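Local coordinates for protein methylxanthine N1-demethylase NdmA (Pseudomonas putida, PDB 6ICN) that catalyses the N1-demethylation of caffeine to theobromine and formaldehyde as a Rieske non-heme iron oxygenase, and also demethylates theophylline, paraxanthine and 1-methylxanthine, at residues Arg164-Thr178 with Ser275-Ser289. Sequence-based numbering, arbitrary orientation.
Sequences RLRIVIQEPYWWDAT and SHTTKNFLIFAREQS
W174 and K279 pair across two antiparallel strands at an edge, within this chain, of the seven-stranded antiparallel sheet of the Rieske oxygenase catalytic domain. Strand 166-175 is outermost, and 277-286 is its inner neighbour. K279 runs extended over one indole face of W174. K279 CB sits 3.8 Å from the centroid of the six-membered ring of W174, a CH-pi contact. CG meets CE2 and CZ2 of W174, and K279 CD lies 3.5 Å from W174 CZ2. CE then touches CB and CG of P172. NZ leaves the pair to bind E43 and the carbonyl of V38. CG anti to the backbone N (chi1 177°) starts this straight path. T277 CG2 meets the indole edge.

N280 points to the other face of the sheet. N280 CB packs over one face of the Y173 ring, 3.4 Å from its centroid, a CH-pi contact. Its N and ND2 reach Y173 O from opposite faces of the carbonyl plane. ND2 also donates to T278 OG1, and OD1 accepts from S270 OG. Together these bonds hold the amide in its rotation.

The regular pairing is interrupted around E171, between I169-I283 and Y173-N280, and the register shifts by one. Q170 N still donates to L282 O. Water 3 accepts from L282 N there. L282 also approaches the bound caffeine. Beyond the break, V168 CB sits over the F284 ring, 3.5 Å from F284 CZ.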
ATOM      1  N   ARG A 164      27.837 -38.351   7.053  1.00 31.34           N
ATOM      2  CA  ARG A 164      28.579 -37.428   7.903  1.00 32.45           C
ATOM      3  C   ARG A 164      28.068 -35.995   7.810  1.00 31.76           C
ATOM      4  O   ARG A 164      28.508 -35.153   8.601  1.00 30.32           O
ATOM      5  CB  ARG A 164      30.065 -37.433   7.538  1.00 36.28           C
ATOM      6  CG  ARG A 164      30.738 -38.785   7.646  1.00 40.05           C
ATOM      7  CD  ARG A 164      32.151 -38.736   7.097  1.00 40.10           C
ATOM      8  NE  ARG A 164      32.190 -38.264   5.714  1.00 46.37           N
ATOM      9  CZ  ARG A 164      32.997 -37.303   5.276  1.00 46.46           C
ATOM     10  NH1 ARG A 164      33.845 -36.715   6.113  1.00 50.74           N
ATOM     11  NH2 ARG A 164      32.972 -36.942   3.994  1.00 43.88           N
ATOM     12  N   LEU A 165      27.183 -35.692   6.860  1.00 29.28           N
ATOM     13  CA  LEU A 165      26.829 -34.312   6.537  1.00 25.59           C
ATOM     14  C   LEU A 165      25.336 -34.079   6.732  1.00 27.02           C
ATOM     15  O   LEU A 165      24.512 -34.876   6.272  1.00 30.37           O
ATOM     16  CB  LEU A 165      27.210 -33.980   5.097  1.00 27.34           C
ATOM     17  CG  LEU A 165      28.615 -34.338   4.608  1.00 25.34           C
ATOM     18  CD1 LEU A 165      28.794 -33.925   3.149  1.00 27.54           C
ATOM     19  CD2 LEU A 165      29.677 -33.694   5.499  1.00 27.66           C
ATOM     20  N   ARG A 166      24.998 -32.974   7.398  1.00 25.30           N
ATOM     21  CA  ARG A 166      23.621 -32.508   7.516  1.00 23.94           C
ATOM     22  C   ARG A 166      23.327 -31.591   6.331  1.00 21.16           C
ATOM     23  O   ARG A 166      24.089 -30.654   6.079  1.00 21.04           O
ATOM     24  CB  ARG A 166      23.427 -31.764   8.840  1.00 26.42           C
ATOM     25  CG  ARG A 166      22.093 -31.025   8.987  1.00 26.84           C
ATOM     26  CD  ARG A 166      21.941 -30.381  10.368  1.00 29.46           C
ATOM     27  NE  ARG A 166      20.674 -29.673  10.508  1.00 27.00           N
ATOM     28  CZ  ARG A 166      19.523 -30.260  10.822  1.00 34.94           C
ATOM     29  NH1 ARG A 166      19.488 -31.573  11.037  1.00 35.30           N
ATOM     30  NH2 ARG A 166      18.408 -29.540  10.932  1.00 34.51           N
ATOM     31  N   ILE A 167      22.234 -31.865   5.615  1.00 22.06           N
ATOM     32  CA  ILE A 167      21.874 -31.149   4.388  1.00 20.21           C
ATOM     33  C   ILE A 167      20.705 -30.210   4.669  1.00 20.56           C
ATOM     34  O   ILE A 167      19.711 -30.617   5.278  1.00 22.34           O
ATOM     35  CB  ILE A 167      21.509 -32.132   3.265  1.00 21.34           C
ATOM     36  CG1 ILE A 167      22.714 -33.014   2.917  1.00 25.78           C
ATOM     37  CG2 ILE A 167      20.995 -31.384   2.040  1.00 24.59           C
ATOM     38  CD1 ILE A 167      22.407 -34.073   1.872  1.00 25.40           C
ATOM     39  N   VAL A 168      20.809 -28.962   4.193  1.00 17.48           N
ATOM     40  CA  VAL A 168      19.736 -27.974   4.278  1.00 17.53           C
ATOM     41  C   VAL A 168      19.415 -27.484   2.868  1.00 16.89           C
ATOM     42  O   VAL A 168      20.315 -27.039   2.142  1.00 18.15           O
ATOM     43  CB  VAL A 168      20.130 -26.787   5.180  1.00 17.67           C
ATOM     44  CG1 VAL A 168      19.081 -25.662   5.086  1.00 19.09           C
ATOM     45  CG2 VAL A 168      20.349 -27.242   6.628  1.00 21.85           C
ATOM     46  N   ILE A 169      18.146 -27.572   2.483  1.00 17.36           N
ATOM     47  CA  ILE A 169      17.657 -27.062   1.201  1.00 16.42           C
ATOM     48  C   ILE A 169      17.054 -25.686   1.452  1.00 18.46           C
ATOM     49  O   ILE A 169      16.030 -25.563   2.139  1.00 19.93           O
ATOM     50  CB  ILE A 169      16.610 -28.001   0.585  1.00 18.05           C
ATOM     51  CG1 ILE A 169      17.183 -29.415   0.401  1.00 20.90           C
ATOM     52  CG2 ILE A 169      16.084 -27.428  -0.753  1.00 19.06           C
ATOM     53  CD1 ILE A 169      16.106 -30.489   0.093  1.00 22.29           C
ATOM     54  N   GLN A 170      17.641 -24.654   0.866  1.00 16.67           N
ATOM     55  CA  GLN A 170      17.070 -23.329   1.097  1.00 18.79           C
ATOM     56  C   GLN A 170      15.859 -23.077   0.200  1.00 20.36           C
ATOM     57  O   GLN A 170      15.629 -23.759  -0.800  1.00 20.21           O
ATOM     58  CB  GLN A 170      18.120 -22.241   0.882  1.00 19.43           C
ATOM     59  CG  GLN A 170      19.220 -22.304   1.905  1.00 20.03           C
ATOM     60  CD  GLN A 170      19.921 -20.975   2.151  1.00 18.79           C
ATOM     61  OE1 GLN A 170      20.898 -20.926   2.875  1.00 19.67           O
ATOM     62  NE2 GLN A 170      19.411 -19.894   1.559  1.00 24.21           N
ATOM     63  N   GLU A 171      15.067 -22.078   0.583  1.00 19.85           N
ATOM     64  CA  GLU A 171      14.009 -21.640  -0.308  1.00 18.31           C
ATOM     65  C   GLU A 171      14.622 -21.020  -1.565  1.00 16.20           C
ATOM     66  O   GLU A 171      15.670 -20.379  -1.496  1.00 21.23           O
ATOM     67  CB  GLU A 171      13.111 -20.635   0.398  1.00 24.57           C
ATOM     68  CG  GLU A 171      12.210 -21.332   1.424  1.00 29.86           C
ATOM     69  CD  GLU A 171      11.402 -20.381   2.269  1.00 42.46           C
ATOM     70  OE1 GLU A 171      11.496 -19.151   2.059  1.00 39.57           O
ATOM     71  OE2 GLU A 171      10.661 -20.881   3.141  1.00 43.44           O
ATOM     72  N   PRO A 172      13.974 -21.169  -2.715  1.00 17.52           N
ATOM     73  CA  PRO A 172      14.527 -20.566  -3.937  1.00 17.00           C
ATOM     74  C   PRO A 172      14.559 -19.047  -3.845  1.00 19.50           C
ATOM     75  O   PRO A 172      13.751 -18.430  -3.148  1.00 18.46           O
ATOM     76  CB  PRO A 172      13.585 -21.042  -5.050  1.00 21.61           C
ATOM     77  CG  PRO A 172      12.414 -21.680  -4.365  1.00 30.59           C
ATOM     78  CD  PRO A 172      12.817 -22.043  -2.974  1.00 21.79           C
ATOM     79  N   TYR A 173      15.509 -18.446  -4.575  1.00 16.82           N
ATOM     80  CA  TYR A 173      15.626 -16.995  -4.662  1.00 17.77           C
ATOM     81  C   TYR A 173      15.619 -16.569  -6.128  1.00 18.17           C
ATOM     82  O   TYR A 173      16.266 -17.186  -6.980  1.00 18.11           O
ATOM     83  CB  TYR A 173      16.882 -16.475  -3.921  1.00 18.17           C
ATOM     84  CG  TYR A 173      18.217 -17.000  -4.411  1.00 18.09           C
ATOM     85  CD1 TYR A 173      18.668 -18.282  -4.061  1.00 19.19           C
ATOM     86  CD2 TYR A 173      19.047 -16.210  -5.220  1.00 18.56           C
ATOM     87  CE1 TYR A 173      19.899 -18.757  -4.513  1.00 18.71           C
ATOM     88  CE2 TYR A 173      20.283 -16.679  -5.657  1.00 19.74           C
ATOM     89  CZ  TYR A 173      20.705 -17.943  -5.307  1.00 20.68           C
ATOM     90  OH  TYR A 173      21.914 -18.413  -5.770  1.00 22.14           O
ATOM     91  N   TRP A 174      14.858 -15.528  -6.422  1.00 17.73           N
ATOM     92  CA  TRP A 174      14.646 -15.093  -7.798  1.00 18.15           C
ATOM     93  C   TRP A 174      15.506 -13.878  -8.100  1.00 16.41           C
ATOM     94  O   TRP A 174      15.517 -12.925  -7.322  1.00 17.91           O
ATOM     95  CB  TRP A 174      13.182 -14.739  -8.013  1.00 18.86           C
ATOM     96  CG  TRP A 174      12.283 -15.911  -7.975  1.00 20.57           C
ATOM     97  CD1 TRP A 174      11.883 -16.616  -6.868  1.00 23.76           C
ATOM     98  CD2 TRP A 174      11.635 -16.497  -9.089  1.00 22.11           C
ATOM     99  NE1 TRP A 174      11.035 -17.624  -7.244  1.00 24.75           N
ATOM    100  CE2 TRP A 174      10.861 -17.574  -8.602  1.00 20.96           C
ATOM    101  CE3 TRP A 174      11.644 -16.232 -10.454  1.00 19.93           C
ATOM    102  CZ2 TRP A 174      10.092 -18.366  -9.438  1.00 25.34           C
ATOM    103  CZ3 TRP A 174      10.874 -17.024 -11.289  1.00 26.01           C
ATOM    104  CH2 TRP A 174      10.113 -18.078 -10.776  1.00 25.13           C
ATOM    105  N   TRP A 175      16.214 -13.907  -9.229  1.00 15.45           N
ATOM    106  CA  TRP A 175      17.007 -12.771  -9.676  1.00 16.62           C
ATOM    107  C   TRP A 175      16.609 -12.355 -11.084  1.00 16.71           C
ATOM    108  O   TRP A 175      16.301 -13.191 -11.937  1.00 16.21           O
ATOM    109  CB  TRP A 175      18.505 -13.088  -9.686  1.00 17.71           C
ATOM    110  CG  TRP A 175      19.196 -13.066  -8.354  1.00 15.68           C
ATOM    111  CD1 TRP A 175      18.636 -12.831  -7.127  1.00 18.95           C
ATOM    112  CD2 TRP A 175      20.595 -13.246  -8.135  1.00 17.16           C
ATOM    113  NE1 TRP A 175      19.613 -12.872  -6.150  1.00 18.70           N
ATOM    114  CE2 TRP A 175      20.821 -13.123  -6.748  1.00 17.97           C
ATOM    115  CE3 TRP A 175      21.685 -13.501  -8.978  1.00 21.37           C
ATOM    116  CZ2 TRP A 175      22.092 -13.251  -6.189  1.00 19.64           C
ATOM    117  CZ3 TRP A 175      22.954 -13.634  -8.411  1.00 23.54           C
ATOM    118  CH2 TRP A 175      23.140 -13.498  -7.034  1.00 22.26           C
ATOM    119  N   ASP A 176      16.646 -11.048 -11.332  1.00 15.41           N
ATOM    120  CA  ASP A 176      16.493 -10.502 -12.672  1.00 14.44           C
ATOM    121  C   ASP A 176      17.850 -10.541 -13.377  1.00 19.09           C
ATOM    122  O   ASP A 176      18.460  -9.521 -13.688  1.00 16.16           O
ATOM    123  CB  ASP A 176      15.942  -9.082 -12.593  1.00 16.53           C
ATOM    124  CG  ASP A 176      15.591  -8.509 -13.950  1.00 25.92           C
ATOM    125  OD1 ASP A 176      14.831  -9.148 -14.702  1.00 30.25           O
ATOM    126  OD2 ASP A 176      16.056  -7.389 -14.258  1.00 34.03           O
ATOM    127  N   ALA A 177      18.343 -11.763 -13.580  1.00 16.76           N
ATOM    128  CA  ALA A 177      19.606 -11.990 -14.273  1.00 15.48           C
ATOM    129  C   ALA A 177      19.559 -13.383 -14.879  1.00 17.66           C
ATOM    130  O   ALA A 177      18.807 -14.248 -14.428  1.00 17.42           O
ATOM    131  CB  ALA A 177      20.806 -11.857 -13.331  1.00 18.09           C
ATOM    132  N   THR A 178      20.367 -13.587 -15.919  1.00 15.22           N
ATOM    133  CA  THR A 178      20.375 -14.863 -16.620  1.00 16.25           C
ATOM    134  C   THR A 178      21.171 -15.924 -15.865  1.00 15.09           C
ATOM    135  O   THR A 178      22.006 -15.639 -14.998  1.00 15.28           O
ATOM    136  CB  THR A 178      20.966 -14.698 -18.015  1.00 16.90           C
ATOM    137  OG1 THR A 178      22.347 -14.305 -17.899  1.00 16.58           O
ATOM    138  CG2 THR A 178      20.173 -13.669 -18.808  1.00 17.62           C
ATOM    139  N   SER A 275      14.140 -15.335 -20.672  1.00 26.53           N
ATOM    140  CA  SER A 275      15.299 -14.639 -21.224  1.00 30.15           C
ATOM    141  C   SER A 275      15.992 -13.731 -20.221  1.00 26.95           C
ATOM    142  O   SER A 275      17.166 -13.392 -20.431  1.00 28.48           O
ATOM    143  CB  SER A 275      14.882 -13.810 -22.445  1.00 26.07           C
ATOM    144  OG  SER A 275      14.145 -12.668 -22.053  1.00 31.45           O
ATOM    145  N   HIS A 276      15.315 -13.303 -19.147  1.00 25.83           N
ATOM    146  CA  HIS A 276      15.949 -12.369 -18.222  1.00 25.34           C
ATOM    147  C   HIS A 276      15.802 -12.732 -16.747  1.00 23.22           C
ATOM    148  O   HIS A 276      16.104 -11.891 -15.887  1.00 25.87           O
ATOM    149  CB  HIS A 276      15.416 -10.945 -18.449  1.00 30.57           C
ATOM    150  CG  HIS A 276      13.934 -10.822 -18.299  1.00 33.54           C
ATOM    151  ND1 HIS A 276      13.338 -10.358 -17.144  1.00 38.60           N
ATOM    152  CD2 HIS A 276      12.922 -11.115 -19.152  1.00 35.99           C
ATOM    153  CE1 HIS A 276      12.024 -10.360 -17.297  1.00 38.65           C
ATOM    154  NE2 HIS A 276      11.746 -10.820 -18.505  1.00 40.51           N
ATOM    155  N   THR A 277      15.352 -13.943 -16.420  1.00 18.81           N
ATOM    156  CA  THR A 277      15.010 -14.293 -15.046  1.00 18.85           C
ATOM    157  C   THR A 277      15.606 -15.639 -14.672  1.00 17.80           C
ATOM    158  O   THR A 277      15.651 -16.552 -15.502  1.00 18.58           O
ATOM    159  CB  THR A 277      13.482 -14.369 -14.878  1.00 19.78           C
ATOM    160  OG1 THR A 277      12.897 -13.142 -15.321  1.00 26.88           O
ATOM    161  CG2 THR A 277      13.088 -14.623 -13.417  1.00 20.53           C
ATOM    162  N   THR A 278      16.059 -15.755 -13.430  1.00 15.29           N
ATOM    163  CA  THR A 278      16.464 -17.036 -12.870  1.00 15.21           C
ATOM    164  C   THR A 278      15.715 -17.296 -11.575  1.00 16.97           C
ATOM    165  O   THR A 278      15.493 -16.386 -10.768  1.00 15.96           O
ATOM    166  CB  THR A 278      17.977 -17.122 -12.596  1.00 16.70           C
ATOM    167  OG1 THR A 278      18.445 -15.895 -12.030  1.00 16.15           O
ATOM    168  CG2 THR A 278      18.725 -17.410 -13.893  1.00 15.90           C
ATOM    169  N   LYS A 279      15.324 -18.553 -11.389  1.00 16.13           N
ATOM    170  CA  LYS A 279      14.909 -19.060 -10.090  1.00 16.84           C
ATOM    171  C   LYS A 279      16.057 -19.926  -9.596  1.00 18.43           C
ATOM    172  O   LYS A 279      16.406 -20.932 -10.235  1.00 19.12           O
ATOM    173  CB  LYS A 279      13.604 -19.853 -10.212  1.00 17.23           C
ATOM    174  CG  LYS A 279      13.132 -20.492  -8.919  1.00 15.51           C
ATOM    175  CD  LYS A 279      11.886 -21.340  -9.209  1.00 16.83           C
ATOM    176  CE  LYS A 279      11.313 -21.892  -7.907  1.00 19.56           C
ATOM    177  NZ  LYS A 279      10.033 -22.660  -8.157  1.00 19.19           N
ATOM    178  N   ASN A 280      16.684 -19.511  -8.502  1.00 15.58           N
ATOM    179  CA  ASN A 280      17.945 -20.092  -8.074  1.00 16.24           C
ATOM    180  C   ASN A 280      17.762 -20.957  -6.835  1.00 16.48           C
ATOM    181  O   ASN A 280      16.961 -20.643  -5.952  1.00 17.77           O
ATOM    182  CB  ASN A 280      18.974 -18.992  -7.831  1.00 17.19           C
ATOM    183  CG  ASN A 280      19.185 -18.155  -9.080  1.00 18.95           C
ATOM    184  OD1 ASN A 280      19.814 -18.616 -10.038  1.00 20.62           O
ATOM    185  ND2 ASN A 280      18.610 -16.952  -9.106  1.00 18.61           N
ATOM    186  N   PHE A 281      18.519 -22.051  -6.775  1.00 15.50           N
ATOM    187  CA  PHE A 281      18.449 -23.006  -5.678  1.00 15.79           C
ATOM    188  C   PHE A 281      19.818 -23.135  -5.026  1.00 17.05           C
ATOM    189  O   PHE A 281      20.835 -23.249  -5.724  1.00 17.56           O
ATOM    190  CB  PHE A 281      17.972 -24.381  -6.185  1.00 16.15           C
ATOM    191  CG  PHE A 281      16.629 -24.346  -6.878  1.00 14.63           C
ATOM    192  CD1 PHE A 281      16.533 -24.009  -8.233  1.00 15.41           C
ATOM    193  CD2 PHE A 281      15.456 -24.639  -6.179  1.00 15.89           C
ATOM    194  CE1 PHE A 281      15.294 -23.975  -8.880  1.00 15.60           C
ATOM    195  CE2 PHE A 281      14.205 -24.598  -6.820  1.00 17.21           C
ATOM    196  CZ  PHE A 281      14.119 -24.264  -8.163  1.00 17.29           C
ATOM    197  N   LEU A 282      19.844 -23.116  -3.694  1.00 15.36           N
ATOM    198  CA  LEU A 282      21.035 -23.436  -2.919  1.00 16.54           C
ATOM    199  C   LEU A 282      20.708 -24.561  -1.949  1.00 16.77           C
ATOM    200  O   LEU A 282      19.736 -24.475  -1.181  1.00 18.50           O
ATOM    201  CB  LEU A 282      21.564 -22.227  -2.127  1.00 15.98           C
ATOM    202  CG  LEU A 282      22.789 -22.571  -1.249  1.00 17.85           C
ATOM    203  CD1 LEU A 282      24.008 -22.851  -2.134  1.00 18.72           C
ATOM    204  CD2 LEU A 282      23.098 -21.468  -0.229  1.00 21.70           C
ATOM    205  N   ILE A 283      21.498 -25.623  -2.010  1.00 15.62           N
ATOM    206  CA  ILE A 283      21.497 -26.677  -1.006  1.00 14.91           C
ATOM    207  C   ILE A 283      22.875 -26.666  -0.368  1.00 17.12           C
ATOM    208  O   ILE A 283      23.882 -26.592  -1.083  1.00 18.15           O
ATOM    209  CB  ILE A 283      21.209 -28.054  -1.631  1.00 16.42           C
ATOM    210  CG1 ILE A 283      19.945 -28.013  -2.481  1.00 17.45           C
ATOM    211  CG2 ILE A 283      21.075 -29.123  -0.543  1.00 17.18           C
ATOM    212  CD1 ILE A 283      19.634 -29.324  -3.171  1.00 18.39           C
ATOM    213  N   PHE A 284      22.942 -26.732   0.960  1.00 16.33           N
ATOM    214  CA  PHE A 284      24.259 -26.756   1.580  1.00 16.82           C
ATOM    215  C   PHE A 284      24.325 -27.861   2.620  1.00 19.89           C
ATOM    216  O   PHE A 284      23.329 -28.189   3.276  1.00 20.10           O
ATOM    217  CB  PHE A 284      24.677 -25.384   2.187  1.00 19.69           C
ATOM    218  CG  PHE A 284      23.854 -24.945   3.361  1.00 19.87           C
ATOM    219  CD1 PHE A 284      22.687 -24.225   3.174  1.00 17.63           C
ATOM    220  CD2 PHE A 284      24.263 -25.233   4.653  1.00 18.56           C
ATOM    221  CE1 PHE A 284      21.940 -23.806   4.261  1.00 19.66           C
ATOM    222  CE2 PHE A 284      23.506 -24.835   5.750  1.00 19.96           C
ATOM    223  CZ  PHE A 284      22.343 -24.122   5.552  1.00 19.79           C
ATOM    224  N   ALA A 285      25.516 -28.447   2.736  1.00 19.63           N
ATOM    225  CA  ALA A 285      25.746 -29.586   3.615  1.00 18.87           C
ATOM    226  C   ALA A 285      26.952 -29.305   4.488  1.00 22.18           C
ATOM    227  O   ALA A 285      27.916 -28.674   4.040  1.00 22.65           O
ATOM    228  CB  ALA A 285      25.984 -30.879   2.828  1.00 19.52           C
ATOM    229  N   ARG A 286      26.900 -29.760   5.742  1.00 21.27           N
ATOM    230  CA  ARG A 286      28.022 -29.470   6.619  1.00 21.18           C
ATOM    231  C   ARG A 286      28.303 -30.647   7.534  1.00 22.78           C
ATOM    232  O   ARG A 286      27.385 -31.334   7.994  1.00 22.44           O
ATOM    233  CB  ARG A 286      27.798 -28.196   7.450  1.00 19.61           C
ATOM    234  CG  ARG A 286      26.625 -28.243   8.432  1.00 21.07           C
ATOM    235  CD  ARG A 286      26.321 -26.810   8.857  1.00 23.73           C
ATOM    236  NE  ARG A 286      25.517 -26.705  10.071  1.00 21.07           N
ATOM    237  CZ  ARG A 286      24.193 -26.779  10.104  1.00 19.51           C
ATOM    238  NH1 ARG A 286      23.501 -26.996   8.987  1.00 20.30           N
ATOM    239  NH2 ARG A 286      23.551 -26.624  11.262  1.00 19.01           N
ATOM    240  N   GLU A 287      29.596 -30.854   7.784  1.00 23.00           N
ATOM    241  CA  GLU A 287      30.062 -31.917   8.666  1.00 27.49           C
ATOM    242  C   GLU A 287      29.859 -31.550  10.130  1.00 27.70           C
ATOM    243  O   GLU A 287      29.382 -32.371  10.926  1.00 28.63           O
ATOM    244  CB  GLU A 287      31.536 -32.192   8.368  1.00 26.35           C
ATOM    245  CG  GLU A 287      32.133 -33.335   9.144  1.00 29.94           C
ATOM    246  CD  GLU A 287      33.595 -33.546   8.781  1.00 40.30           C
ATOM    247  OE1 GLU A 287      34.208 -32.626   8.186  1.00 35.93           O
ATOM    248  OE2 GLU A 287      34.124 -34.634   9.090  1.00 44.56           O
ATOM    249  N   GLN A 288      30.210 -30.316  10.500  1.00 25.62           N
ATOM    250  CA  GLN A 288      29.957 -29.796  11.846  1.00 28.93           C
ATOM    251  C   GLN A 288      28.540 -29.237  11.868  1.00 27.95           C
ATOM    252  O   GLN A 288      28.282 -28.156  11.332  1.00 28.11           O
ATOM    253  CB  GLN A 288      30.989 -28.734  12.215  1.00 31.26           C
ATOM    254  CG  GLN A 288      32.335 -29.308  12.643  1.00 40.34           C
ATOM    255  CD  GLN A 288      33.331 -28.231  13.046  1.00 42.97           C
ATOM    256  OE1 GLN A 288      33.028 -27.033  13.000  1.00 44.69           O
ATOM    257  NE2 GLN A 288      34.534 -28.653  13.445  1.00 47.35           N
ATOM    258  N   SER A 289      27.608 -29.970  12.481  1.00 28.07           N
ATOM    259  CA  SER A 289      26.195 -29.647  12.320  1.00 28.90           C
ATOM    260  C   SER A 289      25.462 -29.501  13.651  1.00 27.76           C
ATOM    261  O   SER A 289      24.223 -29.549  13.677  1.00 31.68           O
ATOM    262  CB  SER A 289      25.495 -30.696  11.461  1.00 27.84           C
ATOM    263  OG  SER A 289      25.545 -31.987  12.057  1.00 31.66           O
TER
HETATM  264  O   HOH W   1      26.799 -33.870  10.732  1.00 35.59           O
HETATM  265  O   HOH W   2      23.906 -28.041   6.303  1.00 19.64           O
HETATM  266  O   HOH W   3      17.168 -22.528  -2.714  1.00 22.89           O
HETATM  267  O   HOH W   4      13.050 -10.940 -14.005  1.00 35.81           O